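Local coordinates for beta-glucanase (Bacteroides thetaiotaomicron, PDB 6EUG), which probably hydrolyses beta-1,3-linked galactose in arabinogalactan through its family 43 glycoside hydrolase domain, the part of a longer protein held in this chain, at residues H128-G133 / G137-A142; M177-E182 / Y193-K198. All blocks are in the same frame, centred on the assembly; numbering follows the deposited sequence.

Contact 1: residues H128-G133 / G137-A142; sequences HLELKG and GPARAA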
loop_
_atom_site.group_PDB
_atom_site.type_symbol
_atom_site.label_atom_id
_atom_site.label_comp_id
_atom_site.label_asym_id
_atom_site.label_seq_id
_atom_site.Cartn_x
_atom_site.Cartn_y
_atom_site.Cartn_z
ATOM N N HIS A 128 -2.383 2.130 -7.180
ATOM C CA HIS A 128 -2.831 3.529 -7.153
ATOM C C HIS A 128 -2.611 4.139 -8.526
ATOM O O HIS A 128 -1.511 4.122 -9.015
ATOM C CB HIS A 128 -2.012 4.259 -6.069
ATOM C CG HIS A 128 -2.222 5.751 -5.982
ATOM N ND1 HIS A 128 -1.346 6.566 -5.289
ATOM C CD2 HIS A 128 -3.187 6.570 -6.480
ATOM C CE1 HIS A 128 -1.746 7.822 -5.398
ATOM N NE2 HIS A 128 -2.864 7.853 -6.106
ATOM N N LEU A 129 -3.698 4.628 -9.145
ATOM C CA LEU A 129 -3.668 5.289 -10.444
ATOM C C LEU A 129 -4.103 6.756 -10.340
ATOM O O LEU A 129 -5.106 7.056 -9.699
ATOM C CB LEU A 129 -4.613 4.575 -11.433
ATOM C CG LEU A 129 -4.716 5.167 -12.859
ATOM C CD1 LEU A 129 -3.403 5.032 -13.624
ATOM C CD2 LEU A 129 -5.830 4.476 -13.628
ATOM N N GLU A 130 -3.357 7.661 -11.000
ATOM C CA GLU A 130 -3.811 9.006 -11.287
ATOM C C GLU A 130 -3.742 9.206 -12.816
ATOM O O GLU A 130 -2.725 8.899 -13.470
ATOM C CB GLU A 130 -2.965 10.068 -10.570
ATOM C CG GLU A 130 -2.860 9.926 -9.045
ATOM C CD GLU A 130 -4.104 10.281 -8.250
ATOM O OE1 GLU A 130 -5.036 10.901 -8.819
ATOM O OE2 GLU A 130 -4.133 9.990 -7.015
ATOM N N LEU A 131 -4.856 9.687 -13.371
ATOM C CA LEU A 131 -5.004 9.867 -14.806
ATOM C C LEU A 131 -4.036 10.930 -15.344
ATOM O O LEU A 131 -3.719 11.906 -14.655
ATOM C CB LEU A 131 -6.451 10.227 -15.159
ATOM C CG LEU A 131 -7.572 9.258 -14.754
ATOM C CD1 LEU A 131 -8.955 9.842 -15.048
ATOM C CD2 LEU A 131 -7.408 7.921 -15.454
ATOM N N LYS A 132 -3.532 10.682 -16.549
ATOM C CA LYS A 132 -2.621 11.596 -17.243
ATOM C C LYS A 132 -3.137 13.009 -17.213
ATOM O O LYS A 132 -4.305 13.264 -17.524
ATOM C CB LYS A 132 -2.448 11.141 -18.716
ATOM C CG LYS A 132 -1.621 12.087 -19.594
ATOM C CD LYS A 132 -1.492 11.638 -21.046
ATOM C CE LYS A 132 -0.606 12.615 -21.840
ATOM N NZ LYS A 132 -0.640 12.339 -23.299
ATOM N N GLY A 133 -2.254 13.918 -16.820
ATOM C CA GLY A 133 -2.514 15.349 -16.866
ATOM C C GLY A 133 -3.368 15.915 -15.750
ATOM O O GLY A 133 -3.679 17.113 -15.788
ATOM N N GLY A 137 -5.379 14.533 -8.400
ATOM C CA GLY A 137 -6.820 14.728 -8.266
ATOM C C GLY A 137 -7.705 13.483 -8.293
ATOM O O GLY A 137 -8.504 13.296 -7.393
ATOM N N PRO A 138 -7.593 12.641 -9.343
ATOM C CA PRO A 138 -8.538 11.521 -9.470
ATOM C C PRO A 138 -8.620 10.509 -8.307
ATOM O O PRO A 138 -9.690 9.962 -8.061
ATOM C CB PRO A 138 -8.119 10.854 -10.797
ATOM C CG PRO A 138 -7.522 11.983 -11.583
ATOM C CD PRO A 138 -6.810 12.844 -10.573
ATOM N N ALA A 139 -7.483 10.209 -7.656
ATOM C CA ALA A 139 -7.415 9.344 -6.487
ATOM C C ALA A 139 -8.109 8.011 -6.701
ATOM O O ALA A 139 -9.059 7.672 -5.976
ATOM C CB ALA A 139 -7.960 10.077 -5.245
ATOM N N ARG A 140 -7.632 7.262 -7.710
ATOM C CA ARG A 140 -8.231 5.981 -8.083
ATOM C C ARG A 140 -7.397 4.739 -7.688
ATOM O O ARG A 140 -6.155 4.807 -7.484
ATOM C CB ARG A 140 -8.446 5.922 -9.593
ATOM C CG ARG A 140 -9.440 6.933 -10.178
ATOM C CD ARG A 140 -9.687 6.671 -11.663
ATOM N NE ARG A 140 -10.739 7.542 -12.192
ATOM C CZ ARG A 140 -11.354 7.376 -13.355
ATOM N NH1 ARG A 140 -11.086 6.340 -14.138
ATOM N NH2 ARG A 140 -12.262 8.261 -13.744
ATOM N N ALA A 141 -8.112 3.614 -7.562
ATOM C CA ALA A 141 -7.482 2.301 -7.570
ATOM C C ALA A 141 -7.763 1.647 -8.910
ATOM O O ALA A 141 -8.860 1.768 -9.442
ATOM C CB ALA A 141 -7.987 1.419 -6.442
ATOM N N ALA A 142 -6.769 0.947 -9.419
ATOM C CA ALA A 142 -6.903 0.162 -10.668
ATOM C C ALA A 142 -6.660 -1.332 -10.437
ATOM O O ALA A 142 -5.873 -1.687 -9.570
ATOM C CB ALA A 142 -5.939 0.686 -11.700
#

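Contact 2: residues M177-E182 / Y193-K198; sequences MKWNPE and YEAIAK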
loop_
_atom_site.group_PDB
_atom_site.type_symbol
_atom_site.label_atom_id
_atom_site.label_comp_id
_atom_site.label_asym_id
_atom_site.label_seq_id
_atom_site.Cartn_x
_atom_site.Cartn_y
_atom_site.Cartn_z
ATOM N N MET A 177 -26.237 13.822 9.225
ATOM C CA MET A 177 -25.643 15.181 9.267
ATOM C C MET A 177 -25.452 15.787 7.861
ATOM O O MET A 177 -25.224 15.071 6.885
ATOM C CB MET A 177 -24.310 15.165 10.022
ATOM C CG MET A 177 -24.434 14.995 11.523
ATOM S SD MET A 177 -22.825 14.653 12.272
ATOM C CE MET A 177 -23.201 13.885 13.869
ATOM N N LYS A 178 -25.592 17.100 7.746
ATOM C CA LYS A 178 -25.312 17.783 6.474
ATOM C C LYS A 178 -24.284 18.857 6.776
ATOM O O LYS A 178 -24.248 19.395 7.887
ATOM C CB LYS A 178 -26.598 18.374 5.854
ATOM N N TRP A 179 -23.428 19.134 5.794
ATOM C CA TRP A 179 -22.273 20.008 5.977
ATOM C C TRP A 179 -22.273 20.990 4.803
ATOM O O TRP A 179 -22.027 20.584 3.662
ATOM C CB TRP A 179 -20.967 19.164 6.012
ATOM C CG TRP A 179 -20.976 17.972 6.991
ATOM C CD1 TRP A 179 -21.264 16.641 6.709
ATOM C CD2 TRP A 179 -20.689 18.029 8.377
ATOM N NE1 TRP A 179 -21.167 15.885 7.859
ATOM C CE2 TRP A 179 -20.807 16.712 8.894
ATOM C CE3 TRP A 179 -20.342 19.065 9.241
ATOM C CZ2 TRP A 179 -20.608 16.425 10.238
ATOM C CZ3 TRP A 179 -20.139 18.778 10.581
ATOM C CH2 TRP A 179 -20.269 17.465 11.069
ATOM N N ASN A 180 -22.598 22.258 5.074
ATOM C CA ASN A 180 -22.576 23.310 4.056
ATOM C C ASN A 180 -21.121 23.590 3.714
ATOM O O ASN A 180 -20.384 24.071 4.580
ATOM C CB ASN A 180 -23.255 24.584 4.592
ATOM C CG ASN A 180 -23.273 25.732 3.589
ATOM O OD1 ASN A 180 -22.543 25.748 2.599
ATOM N ND2 ASN A 180 -24.105 26.724 3.871
ATOM N N PRO A 181 -20.699 23.312 2.462
ATOM C CA PRO A 181 -19.278 23.499 2.105
ATOM C C PRO A 181 -18.736 24.940 2.218
ATOM O O PRO A 181 -17.531 25.135 2.480
ATOM C CB PRO A 181 -19.190 22.952 0.672
ATOM C CG PRO A 181 -20.584 22.961 0.152
ATOM C CD PRO A 181 -21.510 22.850 1.321
ATOM N N GLU A 182 -19.602 25.935 2.086
ATOM C CA GLU A 182 -19.195 27.342 2.326
ATOM C C GLU A 182 -18.840 27.624 3.786
ATOM O O GLU A 182 -18.131 28.582 4.068
ATOM C CB GLU A 182 -20.275 28.345 1.866
ATOM C CG GLU A 182 -20.611 28.284 0.383
ATOM C CD GLU A 182 -19.426 28.616 -0.522
ATOM O OE1 GLU A 182 -18.786 29.664 -0.298
ATOM O OE2 GLU A 182 -19.137 27.839 -1.468
ATOM N N TYR A 193 -12.081 19.938 11.820
ATOM C CA TYR A 193 -11.533 18.641 12.267
ATOM C C TYR A 193 -12.655 17.716 12.803
ATOM O O TYR A 193 -12.738 16.543 12.425
ATOM C CB TYR A 193 -10.416 18.833 13.301
ATOM C CG TYR A 193 -9.780 17.523 13.713
ATOM C CD1 TYR A 193 -10.368 16.721 14.712
ATOM C CD2 TYR A 193 -8.638 17.055 13.086
ATOM C CE1 TYR A 193 -9.829 15.478 15.054
ATOM C CE2 TYR A 193 -8.082 15.822 13.431
ATOM C CZ TYR A 193 -8.676 15.035 14.412
ATOM O OH TYR A 193 -8.101 13.843 14.738
ATOM N N GLU A 194 -13.538 18.262 13.643
ATOM C CA GLU A 194 -14.691 17.498 14.141
ATOM C C GLU A 194 -15.540 16.995 12.947
ATOM O O GLU A 194 -15.991 15.842 12.917
ATOM C CB GLU A 194 -15.532 18.370 15.111
ATOM C CG GLU A 194 -16.801 17.668 15.593
ATOM C CD GLU A 194 -17.850 18.555 16.236
ATOM O OE1 GLU A 194 -17.912 19.787 16.009
ATOM O OE2 GLU A 194 -18.676 17.972 16.931
ATOM N N ALA A 195 -15.757 17.878 11.964
ATOM C CA ALA A 195 -16.593 17.506 10.798
ATOM C C ALA A 195 -15.946 16.341 10.002
ATOM O O ALA A 195 -16.613 15.365 9.634
ATOM C CB ALA A 195 -16.858 18.708 9.898
ATOM N N ILE A 196 -14.637 16.411 9.815
ATOM C CA ILE A 196 -13.910 15.323 9.152
ATOM C C ILE A 196 -14.075 14.023 9.956
ATOM O O ILE A 196 -14.366 12.980 9.382
ATOM C CB ILE A 196 -12.418 15.673 8.992
ATOM C CG1 ILE A 196 -12.272 16.863 8.016
ATOM C CG2 ILE A 196 -11.604 14.456 8.581
ATOM C CD1 ILE A 196 -12.671 16.561 6.575
ATOM N N ALA A 197 -13.901 14.111 11.278
ATOM C CA ALA A 197 -13.997 12.948 12.149
ATOM C C ALA A 197 -15.371 12.265 12.038
ATOM O O ALA A 197 -15.460 11.027 12.036
ATOM C CB ALA A 197 -13.667 13.328 13.579
ATOM N N LYS A 198 -16.426 13.080 11.937
ATOM C CA LYS A 198 -17.805 12.605 11.803
ATOM C C LYS A 198 -18.258 12.256 10.405
ATOM O O LYS A 198 -19.413 11.851 10.192
ATOM C CB LYS A 198 -18.769 13.619 12.451
ATOM C CG LYS A 198 -18.586 13.725 13.969
ATOM C CD LYS A 198 -19.553 14.737 14.617
ATOM C CE LYS A 198 -19.804 14.546 16.126
ATOM N NZ LYS A 198 -18.676 14.852 17.054
HETATM O O HOH W 1 -21.387 13.129 8.640
#

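Contact 1: residues H128-G133 / G137-A142
With CG beside the backbone N (chi1 -56°) and the chain folded at chi2 (-73°), the Glu130 carboxylate comes back so that OE1 accepts from Ala139 N, 2.8 Å away. The example shows how a side chain can close a hairpin where strand pairing stops. Farther in, Leu129 and Arg140 form an antiparallel hydrogen-bonded pair, with Leu129 N 3.0 Å from Arg140 O and the return bond from Arg140 N to Leu129 O at 3.2 Å. Beyond that pair the carboxylate takes over: Ala139 N meets OE1 on its syn side, well out of the carboxylate plane, while Pro138 CD packs 3.2 Å from Glu130 OE1. His128 NE2 donates to Glu130 OE2 at 2.6 Å, from the anti side; the oxygen lies nearly in the imidazole plane, the nitrogen tilted out of the carboxylate plane. Arg213 adds only a long, weak ion pair. Where the Arg140 side chain lies, Leu131 CD1 sits over the centre of its guanidinium, 3.8 Å from Arg140 CZ, and NH1 bonds to Ser158 OG on the next strand. These strands are the middle pair of the second four-stranded blade of the five-bladed propeller characteristic of family 43. Held at both oxygens, the Glu130 carboxylate has its rotation fixed, and it in turn should restrain the orientation of the His128 ring, close to the bound glucoimidazole.

Contact 2: residues M177-E182 / Y193-K198
Trp179 lays the benzo part of its indole over the Ala195 methyl, a CH-pi contact in which CB stands 3.8 Å from the centroid of the six-membered ring and is displaced toward the rim. It illustrates how one aromatic residue can fasten an irregular loop to a helix: the loop follows helix 172-176, the helix is 190-197, and both belong to the segment that links the second and third propeller blades at the periphery of the domain. The first bond of the Trp179 side chain points to the helix, and chi1 of -51°, with CG anti to the carbonyl carbon, carries the ring over Ala195. The closest approach is tight, 3.4 Å from Trp179 CZ3 to Ala195 CB, and Met200 of the following helix touches both residues. Lys198, three residues on from Ala195, supplies aliphatic packing; its CB approaches Trp179 CZ2, and its CD meets the methyl CE of Met177 at 3.8 Å as the two side chains pass at a slant. The ammonium end turns away from the loop at chi4 (70°) and forms a salt bridge, Lys198 NZ to Glu194 OE2, 3.1 Å, on the anti lone pair. Polar contact between the segments runs through one water: it lies in the indole plane, accepts from Trp179 NE1 at 2.9 Å and donates to the backbone Lys198 O at 2.8 Å.

Contact 1 and contact 2 follow one another along the chain, the first closing before the second opens, and they do not touch: their centres are about 25 Å apart and their nearest atoms about 14 Å. They differ in depth as well. The centre of contact 1 lies about 15 Å from the centre of the chain, and the contact borders the ligand pocket, the His128 side chain being about 5 Å from the bound glucoimidazole; Tyr136 of that pocket sits in the turn between its segments. The centre of contact 2, about 27 Å from the centre of the chain, is peripheral; its helix is tied to the propeller by Arg255, which bonds to the backbone oxygens of Ile196 and Ala197.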